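PDB 3F13: putative nudix hydrolase family member from Chromobacterium violaceum, which probably hydrolyses nucleoside diphosphates linked to another group, as in other members of the magnesium-dependent Nudix family, although its own substrate is not established. Local coordinates for residues A105-P110 against A122-Y127; I78-A83 against F117-A122. All coordinates share one frame; numbering follows the deposited sequence.

In the fold
Contact 1 and contact 2 lie within one Nudix domain, with centres about 13 Å apart. Both use helix 118-132 and share Ala122. Contact 2 involves the first turn of the helix and contact 1 the residues that follow. Along the chain the segments alternate: 78-83, then 105-110, then 117-122 and 122-127. Segment 78-83 covers the turn between strands 70-78 and 82-90. Segment 105-110 runs off the end of strand 103-107. The helix is therefore tied to two different parts of the same mixed sheet. Arg121 NH1 probably donates a hydrogen bond to Pro110 O, joining the two sites directly. Helix 52-64, the helix of the Nudix box, belongs to neither contact.

Contact 1: residues A105-P110 against A122-Y127; sequences ALVSSP and AILRRY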
loop_
_atom_site.group_PDB
_atom_site.type_symbol
_atom_site.label_atom_id
_atom_site.label_comp_id
_atom_site.label_asym_id
_atom_site.label_seq_id
_atom_site.Cartn_x
_atom_site.Cartn_y
_atom_site.Cartn_z
ATOM N N ALA B 105 -1.198 3.710 22.194
ATOM C CA ALA B 105 -0.421 2.698 22.907
ATOM C C ALA B 105 -0.115 1.519 21.984
ATOM O O ALA B 105 -0.419 1.562 20.797
ATOM C CB ALA B 105 -1.162 2.223 24.155
ATOM N N LEU B 106 0.510 0.484 22.529
ATOM C CA LEU B 106 0.984 -0.644 21.740
ATOM C C LEU B 106 0.456 -1.926 22.344
ATOM O O LEU B 106 0.439 -2.087 23.575
ATOM C CB LEU B 106 2.510 -0.678 21.746
ATOM C CG LEU B 106 3.103 0.586 21.172
ATOM C CD1 LEU B 106 4.625 0.480 21.171
ATOM C CD2 LEU B 106 2.543 0.774 19.761
ATOM N N VAL B 107 0.020 -2.843 21.495
ATOM C CA VAL B 107 -0.535 -4.094 21.974
ATOM C C VAL B 107 0.358 -5.281 21.577
ATOM O O VAL B 107 0.670 -5.429 20.403
ATOM C CB VAL B 107 -1.903 -4.320 21.378
ATOM C CG1 VAL B 107 -2.273 -5.790 21.534
ATOM C CG2 VAL B 107 -2.925 -3.364 22.002
ATOM N N SER B 108 0.752 -6.126 22.538
ATOM C CA SER B 108 1.709 -7.230 22.243
ATOM C C SER B 108 1.055 -8.577 21.939
ATOM O O SER B 108 1.700 -9.491 21.393
ATOM C CB SER B 108 2.742 -7.395 23.378
ATOM N N SER B 109 -0.214 -8.725 22.296
ATOM C CA SER B 109 -0.934 -9.944 21.963
ATOM C C SER B 109 -2.434 -9.697 22.046
ATOM O O SER B 109 -2.862 -8.777 22.744
ATOM C CB SER B 109 -0.480 -11.118 22.853
ATOM O OG SER B 109 -1.407 -11.409 23.869
ATOM N N PRO B 110 -3.233 -10.483 21.301
ATOM C CA PRO B 110 -4.674 -10.286 21.242
ATOM C C PRO B 110 -5.311 -10.587 22.595
ATOM O O PRO B 110 -6.481 -10.295 22.806
ATOM C CB PRO B 110 -5.132 -11.323 20.219
ATOM C CG PRO B 110 -3.871 -11.740 19.494
ATOM C CD PRO B 110 -2.812 -11.657 20.527
ATOM N N ALA B 122 -10.929 -8.808 18.080
ATOM C CA ALA B 122 -11.260 -9.891 17.146
ATOM C C ALA B 122 -10.301 -9.825 15.967
ATOM O O ALA B 122 -9.786 -10.857 15.483
ATOM C CB ALA B 122 -12.667 -9.716 16.634
ATOM N N ILE B 123 -10.072 -8.606 15.495
ATOM C CA ILE B 123 -9.221 -8.466 14.305
ATOM C C ILE B 123 -7.772 -8.874 14.635
ATOM O O ILE B 123 -7.072 -9.519 13.841
ATOM C CB ILE B 123 -9.313 -7.011 13.759
ATOM C CG1 ILE B 123 -10.676 -6.781 13.075
ATOM C CG2 ILE B 123 -8.101 -6.702 12.860
ATOM C CD1 ILE B 123 -11.080 -5.286 12.895
ATOM N N LEU B 124 -7.294 -8.493 15.815
ATOM C CA LEU B 124 -5.930 -8.843 16.203
ATOM C C LEU B 124 -5.746 -10.337 16.376
ATOM O O LEU B 124 -4.649 -10.866 16.124
ATOM C CB LEU B 124 -5.517 -8.111 17.491
ATOM C CG LEU B 124 -5.200 -6.641 17.285
ATOM C CD1 LEU B 124 -4.905 -6.009 18.638
ATOM C CD2 LEU B 124 -4.031 -6.522 16.287
ATOM N N ARG B 125 -6.797 -11.037 16.812
ATOM C CA ARG B 125 -6.687 -12.494 16.910
ATOM C C ARG B 125 -6.468 -13.135 15.530
ATOM O O ARG B 125 -5.650 -14.033 15.368
ATOM C CB ARG B 125 -7.930 -13.106 17.574
ATOM C CG ARG B 125 -7.980 -12.842 19.038
ATOM C CD ARG B 125 -8.671 -14.007 19.812
ATOM N NE ARG B 125 -8.233 -13.898 21.194
ATOM C CZ ARG B 125 -8.931 -13.266 22.116
ATOM N NH1 ARG B 125 -8.465 -13.159 23.357
ATOM N NH2 ARG B 125 -10.109 -12.757 21.791
ATOM N N ARG B 126 -7.225 -12.680 14.544
ATOM C CA ARG B 126 -7.146 -13.222 13.198
ATOM C C ARG B 126 -5.805 -12.884 12.591
ATOM O O ARG B 126 -5.198 -13.697 11.911
ATOM C CB ARG B 126 -8.257 -12.630 12.346
ATOM C CG ARG B 126 -8.420 -13.323 11.011
ATOM C CD ARG B 126 -9.926 -13.279 10.643
ATOM N NE ARG B 126 -10.135 -13.438 9.210
ATOM C CZ ARG B 126 -11.165 -12.913 8.557
ATOM N NH1 ARG B 126 -11.279 -13.105 7.259
ATOM N NH2 ARG B 126 -12.055 -12.170 9.204
ATOM N N TYR B 127 -5.359 -11.657 12.824
ATOM C CA TYR B 127 -4.046 -11.230 12.342
ATOM C C TYR B 127 -2.951 -12.105 12.972
ATOM O O TYR B 127 -1.983 -12.498 12.330
ATOM C CB TYR B 127 -3.791 -9.782 12.755
ATOM C CG TYR B 127 -2.340 -9.384 12.541
ATOM C CD1 TYR B 127 -1.837 -9.229 11.252
ATOM C CD2 TYR B 127 -1.470 -9.170 13.610
ATOM C CE1 TYR B 127 -0.515 -8.869 11.042
ATOM C CE2 TYR B 127 -0.142 -8.802 13.401
ATOM C CZ TYR B 127 0.319 -8.665 12.106
ATOM O OH TYR B 127 1.627 -8.296 11.873
#
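Pro110 rests against Leu124 and Arg125, where the chain leaving strand 103-107 meets helix 118-132. In this alpha/beta Nudix fold the helix packs on the end of the strand and on the loop that follows it. Arg125 lies along the proline. Its CG leaves CB anti to the carbonyl carbon (chi1 -73°). Arg125 CG then meets Pro110 CB at 3.4 Å, the closest approach of the contact. The chain bends at chi2 (-148°), and Arg125 NE stays 4.1 Å from the same Pro110 CB. At the tip, Arg125 NH1 is 3.5 Å from Pro110 O. That oxygen sits over one face of the guanidinium, displaced toward its rim. NH1 also forms a salt bridge with Asp111 OD2, which probably fixes the direction of the group.

The proline also reaches the helix backbone. Pro110 CG packs on Leu124 O at 3.6 Å, and Pro110 CB is 4.2 Å from Leu124 CB. Deeper in, Leu124 CD1 meets Val107 CG1 at 3.9 Å, the two side chains crossing at a slant. Both are buried, and Leu124 also touches Val29 of strand 28-33. The contact thus grades from an apolar inside to a charged outer side. Pro110 O is shared: it faces the Arg125 guanidinium and accepts a probable hydrogen bond from Arg121 NH1.

Contact 2: residues I78-A83 against F117-A122; sequences ITPFNA and FVEGRA
The Glu119 carboxylate has the Thr79 methyl over one of its faces. Thr79 CG2 stands almost directly above Glu119 CD at 3.4 Å. It is nearly as close to both oxygens: Thr79 CG2 is 3.7 Å from Glu119 OE1 and 3.6 Å from Glu119 OE2. Thr79 CB is also 3.6 Å from Glu119 OE2. The ring of Phe117, the N-cap residue of helix 118-132, packs within its own segment. Val118 CG1 lies over one of its faces, toward the rim, and Glu119 CB and Gly120 N lie in plane at its edge.

Glu119 folds at chi2 (-57°), which carries its carboxylate to the threonine, and chi3 (-6°) turns the face of the group to the methyl. Glu119 OE1 is hydrogen-bonded to His77 NE2 on strand 70-78.

Thr79 sits in the tight turn of the hairpin between strands 70-78 and 82-90. Its OG1 lies between the backbone N and the carbonyl carbon (chi1 80°). There it accepts hydrogen bonds from Phe81 N and Asn82 N, both 3.2 Å from Thr79 OG1. This is an ST turn and an ST motif together. With the hydroxyl occupied inside the turn, the threonine offers its methyl to the helix.

This surface contact, joining hairpin turn to helix start, is therefore mainly van der Waals packing on a carboxylate face. His77 adds a directional tie and probably holds that face toward the methyl.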
loop_
_atom_site.group_PDB
_atom_site.type_symbol
_atom_site.label_atom_id
_atom_site.label_comp_id
_atom_site.label_asym_id
_atom_site.label_seq_id
_atom_site.Cartn_x
_atom_site.Cartn_y
_atom_site.Cartn_z
ATOM N N ILE B 78 -16.365 -8.412 9.028
ATOM C CA ILE B 78 -17.679 -7.759 9.116
ATOM C C ILE B 78 -18.271 -7.835 10.531
ATOM O O ILE B 78 -18.115 -8.810 11.250
ATOM C CB ILE B 78 -18.719 -8.281 8.080
ATOM C CG1 ILE B 78 -19.108 -9.724 8.405
ATOM C CG2 ILE B 78 -18.147 -8.161 6.643
ATOM C CD1 ILE B 78 -20.322 -10.232 7.677
ATOM N N THR B 79 -18.996 -6.794 10.886
ATOM C CA THR B 79 -19.730 -6.770 12.151
ATOM C C THR B 79 -21.163 -6.363 11.797
ATOM O O THR B 79 -21.478 -6.184 10.625
ATOM C CB THR B 79 -19.146 -5.706 13.071
ATOM O OG1 THR B 79 -19.662 -4.440 12.658
ATOM C CG2 THR B 79 -17.617 -5.691 12.947
ATOM N N PRO B 80 -22.025 -6.159 12.810
ATOM C CA PRO B 80 -23.415 -5.918 12.422
ATOM C C PRO B 80 -23.620 -4.603 11.717
ATOM O O PRO B 80 -24.591 -4.478 10.969
ATOM C CB PRO B 80 -24.177 -5.966 13.763
ATOM C CG PRO B 80 -23.327 -6.923 14.628
ATOM C CD PRO B 80 -21.889 -6.468 14.246
ATOM N N PHE B 81 -22.689 -3.667 11.907
ATOM C CA PHE B 81 -22.800 -2.320 11.358
ATOM C C PHE B 81 -21.810 -1.933 10.250
ATOM O O PHE B 81 -22.107 -1.050 9.435
ATOM C CB PHE B 81 -22.657 -1.305 12.490
ATOM C CG PHE B 81 -23.854 -1.271 13.402
ATOM C CD1 PHE B 81 -24.917 -0.407 13.141
ATOM C CD2 PHE B 81 -23.933 -2.127 14.475
ATOM C CE1 PHE B 81 -26.038 -0.388 13.973
ATOM C CE2 PHE B 81 -25.042 -2.132 15.299
ATOM C CZ PHE B 81 -26.103 -1.261 15.047
ATOM N N ASN B 82 -20.635 -2.562 10.272
ATOM C CA ASN B 82 -19.499 -2.147 9.457
ATOM C C ASN B 82 -18.845 -3.300 8.694
ATOM O O ASN B 82 -18.809 -4.452 9.170
ATOM C CB ASN B 82 -18.480 -1.463 10.362
ATOM C CG ASN B 82 -19.039 -0.166 10.939
ATOM O OD1 ASN B 82 -19.603 0.651 10.208
ATOM N ND2 ASN B 82 -18.945 -0.005 12.234
ATOM N N ALA B 83 -18.353 -3.002 7.498
ATOM C CA ALA B 83 -17.541 -3.962 6.756
ATOM C C ALA B 83 -16.092 -3.467 6.676
ATOM O O ALA B 83 -15.817 -2.527 5.953
ATOM C CB ALA B 83 -18.105 -4.204 5.349
ATOM N N PHE B 117 -11.536 -2.206 22.281
ATOM C CA PHE B 117 -12.794 -2.439 21.649
ATOM C C PHE B 117 -12.862 -3.904 21.172
ATOM O O PHE B 117 -11.875 -4.465 20.700
ATOM C CB PHE B 117 -13.000 -1.483 20.489
ATOM C CG PHE B 117 -14.384 -1.514 19.964
ATOM C CD1 PHE B 117 -15.389 -0.773 20.580
ATOM C CD2 PHE B 117 -14.711 -2.340 18.895
ATOM C CE1 PHE B 117 -16.694 -0.824 20.114
ATOM C CE2 PHE B 117 -16.010 -2.406 18.427
ATOM C CZ PHE B 117 -17.009 -1.639 19.034
ATOM N N VAL B 118 -14.024 -4.525 21.326
ATOM C CA VAL B 118 -14.219 -5.940 20.990
ATOM C C VAL B 118 -13.793 -6.352 19.565
ATOM O O VAL B 118 -13.045 -7.300 19.394
ATOM C CB VAL B 118 -15.697 -6.348 21.161
ATOM C CG1 VAL B 118 -16.606 -5.333 20.507
ATOM C CG2 VAL B 118 -15.917 -7.739 20.554
ATOM N N GLU B 119 -14.319 -5.660 18.553
ATOM C CA GLU B 119 -13.914 -5.897 17.152
ATOM C C GLU B 119 -12.413 -5.672 16.909
ATOM O O GLU B 119 -11.795 -6.380 16.114
ATOM C CB GLU B 119 -14.700 -4.997 16.207
ATOM C CG GLU B 119 -16.235 -5.098 16.334
ATOM C CD GLU B 119 -16.774 -6.518 16.129
ATOM O OE1 GLU B 119 -15.980 -7.426 15.770
ATOM O OE2 GLU B 119 -17.998 -6.733 16.335
ATOM N N GLY B 120 -11.842 -4.662 17.569
ATOM C CA GLY B 120 -10.385 -4.457 17.561
ATOM C C GLY B 120 -9.676 -5.715 18.051
ATOM O O GLY B 120 -8.704 -6.186 17.450
ATOM N N ARG B 121 -10.154 -6.290 19.150
ATOM C CA ARG B 121 -9.543 -7.543 19.622
ATOM C C ARG B 121 -9.737 -8.703 18.661
ATOM O O ARG B 121 -8.813 -9.489 18.453
ATOM C CB ARG B 121 -10.072 -7.957 21.013
ATOM C CG ARG B 121 -9.179 -8.977 21.678
ATOM C CD ARG B 121 -9.662 -9.367 23.112
ATOM N NE ARG B 121 -9.574 -8.237 24.045
ATOM C CZ ARG B 121 -8.558 -8.006 24.871
ATOM N NH1 ARG B 121 -7.507 -8.813 24.889
ATOM N NH2 ARG B 121 -8.588 -6.952 25.685
ATOM N N ALA B 122 -10.929 -8.808 18.080
ATOM C CA ALA B 122 -11.260 -9.891 17.146
ATOM C C ALA B 122 -10.301 -9.825 15.967
ATOM O O ALA B 122 -9.786 -10.857 15.483
ATOM C CB ALA B 122 -12.667 -9.716 16.634
#